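PDB 4QQS: glycoside hydrolase family 43 from Halothermothrix orenii, which has alpha-L-arabinofuranosidase activity and probably helps to break down xylan by hydrolysing O-glycosidic bonds. Local coordinates for residues F118-S123 against L168-D173; A127-D132 against P137-V142. All coordinates share one frame; numbering follows the deposited sequence.

Interaction 1: residues F118-S123 against L168-D173; sequences FDRGLS and LELKGD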
ATOM      1  N   PHE A 118       8.574 -14.438   7.152  1.00  8.48           N
ATOM      2  CA  PHE A 118       9.236 -14.457   8.449  1.00  8.72           C
ATOM      3  C   PHE A 118       8.162 -14.647   9.506  1.00  8.79           C
ATOM      4  O   PHE A 118       6.973 -14.453   9.232  1.00  8.77           O
ATOM      5  CB  PHE A 118      10.077 -13.189   8.705  1.00  8.74           C
ATOM      6  CG  PHE A 118       9.287 -11.898   8.782  1.00  8.69           C
ATOM      7  CD1 PHE A 118       8.989 -11.188   7.629  1.00  8.55           C
ATOM      8  CD2 PHE A 118       8.880 -11.361  10.007  1.00  8.92           C
ATOM      9  CE1 PHE A 118       8.291  -9.979   7.688  1.00  8.54           C
ATOM     10  CE2 PHE A 118       8.197 -10.155  10.070  1.00  9.04           C
ATOM     11  CZ  PHE A 118       7.898  -9.475   8.902  1.00  8.88           C
ATOM     12  N   ASP A 119       8.572 -15.047  10.706  1.00  9.36           N
ATOM     13  CA  ASP A 119       7.616 -15.388  11.751  1.00 10.40           C
ATOM     14  C   ASP A 119       8.253 -15.107  13.095  1.00  9.86           C
ATOM     15  O   ASP A 119       9.275 -15.706  13.430  1.00 11.35           O
ATOM     16  CB  ASP A 119       7.230 -16.865  11.616  1.00 12.07           C
ATOM     17  CG  ASP A 119       6.066 -17.267  12.494  1.00 12.98           C
ATOM     18  OD1 ASP A 119       5.611 -16.456  13.334  1.00 13.88           O
ATOM     19  OD2 ASP A 119       5.592 -18.415  12.316  1.00 13.49           O
ATOM     20  N   ARG A 120       7.661 -14.181  13.845  1.00  9.42           N
ATOM     21  CA  ARG A 120       8.178 -13.770  15.149  1.00  9.25           C
ATOM     22  C   ARG A 120       7.103 -13.883  16.232  1.00  9.43           C
ATOM     23  O   ARG A 120       7.198 -13.233  17.277  1.00 10.42           O
ATOM     24  CB  ARG A 120       8.732 -12.346  15.073  1.00  9.45           C
ATOM     25  CG  ARG A 120       9.828 -12.197  14.056  1.00  9.23           C
ATOM     26  CD  ARG A 120      10.150 -10.749  13.770  1.00  9.26           C
ATOM     27  NE  ARG A 120      11.080 -10.668  12.653  1.00  9.25           N
ATOM     28  CZ  ARG A 120      11.294  -9.561  11.947  1.00  8.58           C
ATOM     29  NH1 ARG A 120      10.689  -8.425  12.270  1.00  9.08           N
ATOM     30  NH2 ARG A 120      12.115  -9.591  10.911  1.00  9.23           N
ATOM     31  N   GLY A 121       6.077 -14.695  15.988  1.00  9.37           N
ATOM     32  CA  GLY A 121       5.043 -14.899  16.982  1.00  9.42           C
ATOM     33  C   GLY A 121       4.160 -13.691  17.220  1.00  8.89           C
ATOM     34  O   GLY A 121       3.530 -13.578  18.264  1.00 10.09           O
ATOM     35  N   LEU A 122       4.113 -12.790  16.245  1.00  8.42           N
ATOM     36  CA  LEU A 122       3.309 -11.573  16.327  1.00  8.04           C
ATOM     37  C   LEU A 122       2.660 -11.318  14.969  1.00  7.63           C
ATOM     38  O   LEU A 122       2.828 -12.102  14.033  1.00  9.01           O
ATOM     39  CB  LEU A 122       4.177 -10.386  16.765  1.00  9.04           C
ATOM     40  CG  LEU A 122       4.725 -10.465  18.188  1.00  9.94           C
ATOM     41  CD1 LEU A 122       5.754  -9.377  18.416  1.00 11.20           C
ATOM     42  CD2 LEU A 122       3.587 -10.362  19.192  1.00 11.12           C
ATOM     43  N   SER A 123       1.896 -10.237  14.871  1.00  7.55           N
ATOM     44  CA  SER A 123       1.182  -9.912  13.648  1.00  6.89           C
ATOM     45  C   SER A 123       1.877  -8.824  12.838  1.00  6.74           C
ATOM     46  O   SER A 123       2.211  -7.750  13.358  1.00  6.98           O
ATOM     47  CB  SER A 123      -0.251  -9.499  13.966  1.00  7.40           C
ATOM     48  OG  SER A 123      -1.040 -10.644  14.289  1.00  7.94           O
ATOM     49  N   LEU A 168      14.601 -13.513   0.381  1.00 12.87           N
ATOM     50  CA  LEU A 168      14.189 -14.540   1.347  1.00 12.60           C
ATOM     51  C   LEU A 168      14.600 -14.278   2.799  1.00 12.17           C
ATOM     52  O   LEU A 168      14.088 -14.948   3.705  1.00 13.20           O
ATOM     53  CB  LEU A 168      14.711 -15.910   0.918  1.00 13.33           C
ATOM     54  CG  LEU A 168      14.328 -16.354  -0.489  1.00 14.38           C
ATOM     55  CD1 LEU A 168      14.970 -17.698  -0.798  1.00 14.61           C
ATOM     56  CD2 LEU A 168      12.823 -16.424  -0.685  1.00 15.96           C
ATOM     57  N   GLU A 169      15.516 -13.331   3.024  1.00 11.85           N
ATOM     58  CA  GLU A 169      15.987 -13.022   4.366  1.00 12.01           C
ATOM     59  C   GLU A 169      15.854 -11.543   4.604  1.00 11.03           C
ATOM     60  O   GLU A 169      16.117 -10.742   3.697  1.00 12.07           O
ATOM     61  CB  GLU A 169      17.460 -13.407   4.533  1.00 13.94           C
ATOM     62  CG  GLU A 169      17.997 -13.201   5.970  1.00 16.26           C
ATOM     63  CD  GLU A 169      19.489 -12.880   6.069  1.00 19.25           C
ATOM     64  OE1 GLU A 169      20.185 -12.761   5.034  1.00 20.60           O
ATOM     65  OE2 GLU A 169      19.979 -12.745   7.212  1.00 20.53           O
ATOM     66  N   LEU A 170      15.475 -11.196   5.826  1.00 10.71           N
ATOM     67  CA  LEU A 170      15.475  -9.817   6.270  1.00  9.96           C
ATOM     68  C   LEU A 170      16.755  -9.634   7.089  1.00 10.28           C
ATOM     69  O   LEU A 170      16.964 -10.319   8.103  1.00 11.46           O
ATOM     70  CB  LEU A 170      14.233  -9.527   7.098  1.00  9.70           C
ATOM     71  CG  LEU A 170      12.930  -9.316   6.317  1.00 10.03           C
ATOM     72  CD1 LEU A 170      12.435 -10.556   5.595  1.00 12.13           C
ATOM     73  CD2 LEU A 170      11.855  -8.812   7.229  1.00 10.22           C
ATOM     74  N   LYS A 171      17.639  -8.753   6.628  1.00 10.12           N
ATOM     75  CA  LYS A 171      18.973  -8.626   7.220  1.00 10.75           C
ATOM     76  C   LYS A 171      18.937  -7.894   8.544  1.00 10.35           C
ATOM     77  O   LYS A 171      18.207  -6.919   8.708  1.00  9.90           O
ATOM     78  CB  LYS A 171      19.905  -7.873   6.259  1.00 12.70           C
ATOM     79  CG  LYS A 171      20.234  -8.610   4.966  1.00 15.73           C
ATOM     80  CD  LYS A 171      21.093  -7.745   4.032  1.00 19.20           C
ATOM     81  CE  LYS A 171      22.314  -8.459   3.520  1.00 20.07           C
ATOM     82  NZ  LYS A 171      23.245  -7.535   2.825  1.00 19.36           N
ATOM     83  N   GLY A 172      19.776  -8.345   9.469  1.00 10.76           N
ATOM     84  CA  GLY A 172      20.003  -7.625  10.699  1.00 10.78           C
ATOM     85  C   GLY A 172      18.774  -7.485  11.566  1.00 10.36           C
ATOM     86  O   GLY A 172      17.851  -8.292  11.493  1.00 11.20           O
ATOM     87  N   ASP A 173      18.784  -6.451  12.398  1.00 10.80           N
ATOM     88  CA  ASP A 173      17.684  -6.185  13.306  1.00 10.97           C
ATOM     89  C   ASP A 173      16.650  -5.307  12.617  1.00  9.71           C
ATOM     90  O   ASP A 173      16.981  -4.484  11.771  1.00  9.73           O
ATOM     91  CB  ASP A 173      18.196  -5.437  14.539  1.00 13.46           C
ATOM     92  CG  ASP A 173      19.158  -6.251  15.378  1.00 16.20           C
ATOM     93  OD1 ASP A 173      19.037  -7.492  15.422  1.00 16.49           O
ATOM     94  OD2 ASP A 173      20.020  -5.632  16.032  1.00 17.56           O
TER
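On the outer surface of the five-bladed beta-propeller, the loop entering strand 124-131 meets the loop leading to strand 175-178 through Phe118, Arg120 and Leu170. Leu170 makes the central contact: its CD2 methyl lies over one face of the Phe118 ring, 4.1 Å from the ring centroid and 27° off the normal, a CH-pi contact. The nearest ring atom is Phe118 CD1, at 3.7 Å from Leu170 CD2. The same methyl touches Arg120 NH2 at 3.8 Å, so one branch of leucine serves both partners. A flat aromatic ring suits this place because a methyl can lie over it.

Arg120 is extended from CG to NE, which carries its guanidinium beside the phenyl group; Phe118 CD2 sits over one guanidinium face. Its nitrogens are bound by residues of neighbouring strands, NH1 by Tyr141 OH and NH2 by Gln161 OE1. Within 118-123, Asp119 OD1 accepts from Gly121 N at 3.2 Å, an Asx turn, and the positive phi of Gly121 (69°) favours glycine. The two loops thus meet beside strand 137-143, as connections between the antiparallel strands of a beta-propeller.

Interaction 2: residues A127-D132 against P137-V142; sequences AHIFID and PYIYYV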
ATOM      1  N   ALA A 127       3.390  -5.276   3.962  1.00  7.18           N
ATOM      2  CA  ALA A 127       4.712  -5.302   3.366  1.00  7.64           C
ATOM      3  C   ALA A 127       4.774  -4.485   2.075  1.00  7.40           C
ATOM      4  O   ALA A 127       3.849  -4.482   1.258  1.00  8.11           O
ATOM      5  CB  ALA A 127       5.143  -6.717   3.078  1.00  8.89           C
ATOM      6  N   HIS A 128       5.909  -3.825   1.904  1.00  7.21           N
ATOM      7  CA  HIS A 128       6.197  -3.014   0.740  1.00  6.95           C
ATOM      8  C   HIS A 128       7.681  -3.177   0.447  1.00  7.03           C
ATOM      9  O   HIS A 128       8.510  -2.837   1.272  1.00  6.96           O
ATOM     10  CB  HIS A 128       5.875  -1.552   1.028  1.00  6.94           C
ATOM     11  CG  HIS A 128       6.352  -0.625  -0.038  1.00  7.24           C
ATOM     12  ND1 HIS A 128       5.755  -0.544  -1.272  1.00  8.28           N
ATOM     13  CD2 HIS A 128       7.398   0.240  -0.066  1.00  8.24           C
ATOM     14  CE1 HIS A 128       6.421   0.327  -2.018  1.00  9.24           C
ATOM     15  NE2 HIS A 128       7.415   0.822  -1.309  1.00  9.61           N
ATOM     16  N   ILE A 129       8.015  -3.712  -0.719  1.00  8.62           N
ATOM     17  CA  ILE A 129       9.406  -3.869  -1.109  1.00  8.92           C
ATOM     18  C   ILE A 129       9.792  -2.734  -2.044  1.00  9.10           C
ATOM     19  O   ILE A 129       9.162  -2.529  -3.079  1.00 10.55           O
ATOM     20  CB  ILE A 129       9.684  -5.252  -1.764  1.00  9.88           C
ATOM     21  CG1 ILE A 129       9.403  -6.379  -0.766  1.00 10.48           C
ATOM     22  CG2 ILE A 129      11.139  -5.324  -2.244  1.00 10.06           C
ATOM     23  CD1 ILE A 129       9.509  -7.788  -1.348  1.00 11.75           C
ATOM     24  N   PHE A 130      10.822  -2.002  -1.646  1.00  9.10           N
ATOM     25  CA  PHE A 130      11.415  -0.900  -2.393  1.00  9.15           C
ATOM     26  C   PHE A 130      12.778  -1.339  -2.901  1.00  8.86           C
ATOM     27  O   PHE A 130      13.626  -1.739  -2.113  1.00  8.94           O
ATOM     28  CB  PHE A 130      11.567   0.312  -1.461  1.00  9.62           C
ATOM     29  CG  PHE A 130      12.410   1.423  -2.033  1.00 10.00           C
ATOM     30  CD1 PHE A 130      11.960   2.195  -3.087  1.00 11.42           C
ATOM     31  CD2 PHE A 130      13.663   1.684  -1.518  1.00 10.23           C
ATOM     32  CE1 PHE A 130      12.754   3.214  -3.609  1.00 12.14           C
ATOM     33  CE2 PHE A 130      14.442   2.683  -2.031  1.00 11.26           C
ATOM     34  CZ  PHE A 130      13.991   3.450  -3.078  1.00 11.66           C
ATOM     35  N   ILE A 131      12.974  -1.265  -4.214  1.00 10.17           N
ATOM     36  CA  ILE A 131      14.259  -1.558  -4.815  1.00 10.93           C
ATOM     37  C   ILE A 131      14.941  -0.220  -5.126  1.00 10.98           C
ATOM     38  O   ILE A 131      14.451   0.562  -5.941  1.00 12.29           O
ATOM     39  CB  ILE A 131      14.116  -2.411  -6.106  1.00 12.46           C
ATOM     40  CG1 ILE A 131      13.271  -3.669  -5.858  1.00 12.41           C
ATOM     41  CG2 ILE A 131      15.489  -2.781  -6.645  1.00 13.55           C
ATOM     42  CD1 ILE A 131      13.777  -4.577  -4.779  1.00 12.76           C
ATOM     43  N   ASP A 132      16.058   0.064  -4.463  1.00 10.38           N
ATOM     44  CA  ASP A 132      16.742   1.339  -4.666  1.00 10.77           C
ATOM     45  C   ASP A 132      17.448   1.364  -6.025  1.00 11.08           C
ATOM     46  O   ASP A 132      17.563   0.351  -6.716  1.00 11.71           O
ATOM     47  CB  ASP A 132      17.728   1.580  -3.522  1.00 10.50           C
ATOM     48  CG  ASP A 132      18.027   3.051  -3.271  1.00 10.81           C
ATOM     49  OD1 ASP A 132      17.604   3.927  -4.057  1.00 12.03           O
ATOM     50  OD2 ASP A 132      18.716   3.310  -2.271  1.00 12.10           O
ATOM     51  N   PRO A 137      17.368  -4.226  -2.198  1.00 10.77           N
ATOM     52  CA  PRO A 137      15.980  -4.302  -1.748  1.00 10.16           C
ATOM     53  C   PRO A 137      15.826  -3.974  -0.270  1.00  9.07           C
ATOM     54  O   PRO A 137      16.660  -4.346   0.562  1.00  9.50           O
ATOM     55  CB  PRO A 137      15.624  -5.771  -1.991  1.00 11.89           C
ATOM     56  CG  PRO A 137      16.926  -6.509  -1.942  1.00 13.59           C
ATOM     57  CD  PRO A 137      18.016  -5.549  -2.244  1.00 12.44           C
ATOM     58  N   TYR A 138      14.735  -3.283   0.036  1.00  8.20           N
ATOM     59  CA  TYR A 138      14.335  -2.992   1.398  1.00  7.61           C
ATOM     60  C   TYR A 138      12.867  -3.329   1.556  1.00  8.03           C
ATOM     61  O   TYR A 138      12.077  -3.047   0.673  1.00 10.30           O
ATOM     62  CB  TYR A 138      14.532  -1.509   1.717  1.00  8.17           C
ATOM     63  CG  TYR A 138      15.956  -1.044   1.585  1.00  8.42           C
ATOM     64  CD1 TYR A 138      16.457  -0.614   0.363  1.00  9.23           C
ATOM     65  CD2 TYR A 138      16.817  -1.055   2.672  1.00  9.75           C
ATOM     66  CE1 TYR A 138      17.764  -0.197   0.228  1.00 10.16           C
ATOM     67  CE2 TYR A 138      18.142  -0.648   2.545  1.00 10.62           C
ATOM     68  CZ  TYR A 138      18.604  -0.223   1.314  1.00 10.78           C
ATOM     69  OH  TYR A 138      19.904   0.205   1.160  1.00 12.76           O
ATOM     70  N   ILE A 139      12.512  -3.927   2.681  1.00  7.03           N
ATOM     71  CA  ILE A 139      11.121  -4.192   2.996  1.00  6.68           C
ATOM     72  C   ILE A 139      10.675  -3.295   4.138  1.00  6.41           C
ATOM     73  O   ILE A 139      11.322  -3.224   5.180  1.00  7.01           O
ATOM     74  CB  ILE A 139      10.866  -5.697   3.289  1.00  7.06           C
ATOM     75  CG1 ILE A 139       9.360  -5.964   3.410  1.00  7.78           C
ATOM     76  CG2 ILE A 139      11.623  -6.178   4.518  1.00  7.77           C
ATOM     77  CD1 ILE A 139       9.004  -7.446   3.470  1.00  9.28           C
ATOM     78  N   TYR A 140       9.570  -2.597   3.901  1.00  5.73           N
ATOM     79  CA  TYR A 140       8.888  -1.783   4.901  1.00  6.17           C
ATOM     80  C   TYR A 140       7.644  -2.562   5.280  1.00  6.17           C
ATOM     81  O   TYR A 140       6.971  -3.087   4.417  1.00  7.64           O
ATOM     82  CB  TYR A 140       8.511  -0.413   4.292  1.00  6.34           C
ATOM     83  CG  TYR A 140       9.719   0.392   3.915  1.00  6.51           C
ATOM     84  CD1 TYR A 140      10.361   0.203   2.701  1.00  6.66           C
ATOM     85  CD2 TYR A 140      10.251   1.318   4.786  1.00  6.67           C
ATOM     86  CE1 TYR A 140      11.517   0.899   2.386  1.00  7.28           C
ATOM     87  CE2 TYR A 140      11.397   2.035   4.475  1.00  7.15           C
ATOM     88  CZ  TYR A 140      12.035   1.817   3.271  1.00  7.01           C
ATOM     89  OH  TYR A 140      13.187   2.463   2.925  1.00  8.01           O
ATOM     90  N   TYR A 141       7.351  -2.662   6.569  1.00  5.86           N
ATOM     91  CA  TYR A 141       6.217  -3.463   6.997  1.00  6.03           C
ATOM     92  C   TYR A 141       5.699  -2.961   8.329  1.00  5.34           C
ATOM     93  O   TYR A 141       6.362  -2.203   9.024  1.00  6.38           O
ATOM     94  CB  TYR A 141       6.599  -4.944   7.077  1.00  6.31           C
ATOM     95  CG  TYR A 141       7.758  -5.238   8.004  1.00  6.45           C
ATOM     96  CD1 TYR A 141       7.552  -5.541   9.332  1.00  6.95           C
ATOM     97  CD2 TYR A 141       9.069  -5.197   7.552  1.00  7.85           C
ATOM     98  CE1 TYR A 141       8.612  -5.815  10.181  1.00  6.97           C
ATOM     99  CE2 TYR A 141      10.138  -5.460   8.400  1.00  8.24           C
ATOM    100  CZ  TYR A 141       9.903  -5.777   9.710  1.00  7.28           C
ATOM    101  OH  TYR A 141      10.935  -6.042  10.594  1.00  8.30           O
ATOM    102  N   VAL A 142       4.502  -3.406   8.679  1.00  5.53           N
ATOM    103  CA  VAL A 142       3.822  -2.946   9.875  1.00  5.68           C
ATOM    104  C   VAL A 142       3.815  -4.035  10.940  1.00  5.61           C
ATOM    105  O   VAL A 142       3.412  -5.170  10.686  1.00  6.62           O
ATOM    106  CB  VAL A 142       2.375  -2.543   9.554  1.00  6.10           C
ATOM    107  CG1 VAL A 142       1.597  -2.218  10.812  1.00  7.62           C
ATOM    108  CG2 VAL A 142       2.376  -1.339   8.604  1.00  6.47           C
TER
HETATM  109  O   HOH W   1      20.520   1.460  -1.196  1.00 16.42           O
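Ile131 presses its CD1 methyl against Pro137 CB at 3.6 Å, closing the turn end of the hairpin made by strands 124-131 and 137-143. With CG1 beside the backbone N (chi1 -52°), the isoleucine chain bends back across to the proline. On this same face Ile129 and Ile139 cross at an angle, CG1 to CG1 4.2 Å, while the extended Ile139 chain reaches on to set CD1 beside Ala127 CB at 3.9 Å. The small alanine leaves room for that methyl; Ile129, Ile131 and Pro137 pack further on strand 72-79 of the preceding sheet.

Two hydrogen-bonded antiparallel pairs, His128 with Tyr140 and Phe130 with Tyr138, carry the hairpin within a propeller blade. Phe130 N gives a 2.8 Å bond to Tyr138 O; His128 N reaches Tyr140 O with a more bent N-H...O angle of 138°, whereas Tyr140 N meets His128 O almost straight, at 175°.

The opposite face is built of rings. In each pair the side chains lie side by side, the tyrosine bringing CD1 to the edge of its partner's ring, Tyr138 CD1 to Phe130 CD2 at 4.1 Å. Tyr140 also reaches diagonally across the hairpin, its CE1 fitting against Phe130 CB at 3.9 Å, with His128 O in plane at the ring edge. Flat rings suit this face because they can lie alongside one another and still pass close to backbone carbonyls.

The polar ends are served elsewhere: Tyr140 OH by Pro230 O, and His128 ND1 by Glu75, a ligand of the bound sodium ion. At the margin, Asp132 CB touches the Tyr138 ring edge, and a water joins Asp132 OD2 to Tyr138 OH, lying 2.7 Å from that hydroxyl oxygen; Tyr206 and Lys201 also hold the carboxylate.

How the interactions relate
Interaction 2 is the buried hairpin and interaction 1 a surface patch laid against its second strand, their centres about 13 Å apart. Along the chain, the hairpin falls between the two loops of 118-123 and 168-173. Tyr141 joins them: its OH is 2.9 Å from Arg120 NH1, and its CE1 lies 3.9 Å from Phe118 CZ. Leu170 CD2 packs on Ile139 CG2 at 3.8 Å. The sodium ion lies about 5 Å from the His128 side chain. Strand 124-131 also bears Asp126, predicted to be important for catalysis, whose side chain is about 6 Å from that of Ala127 and about 10 Å from that of Phe118. The Tyr141 side chain is about 10 Å from that of Glu195, the predicted proton donor.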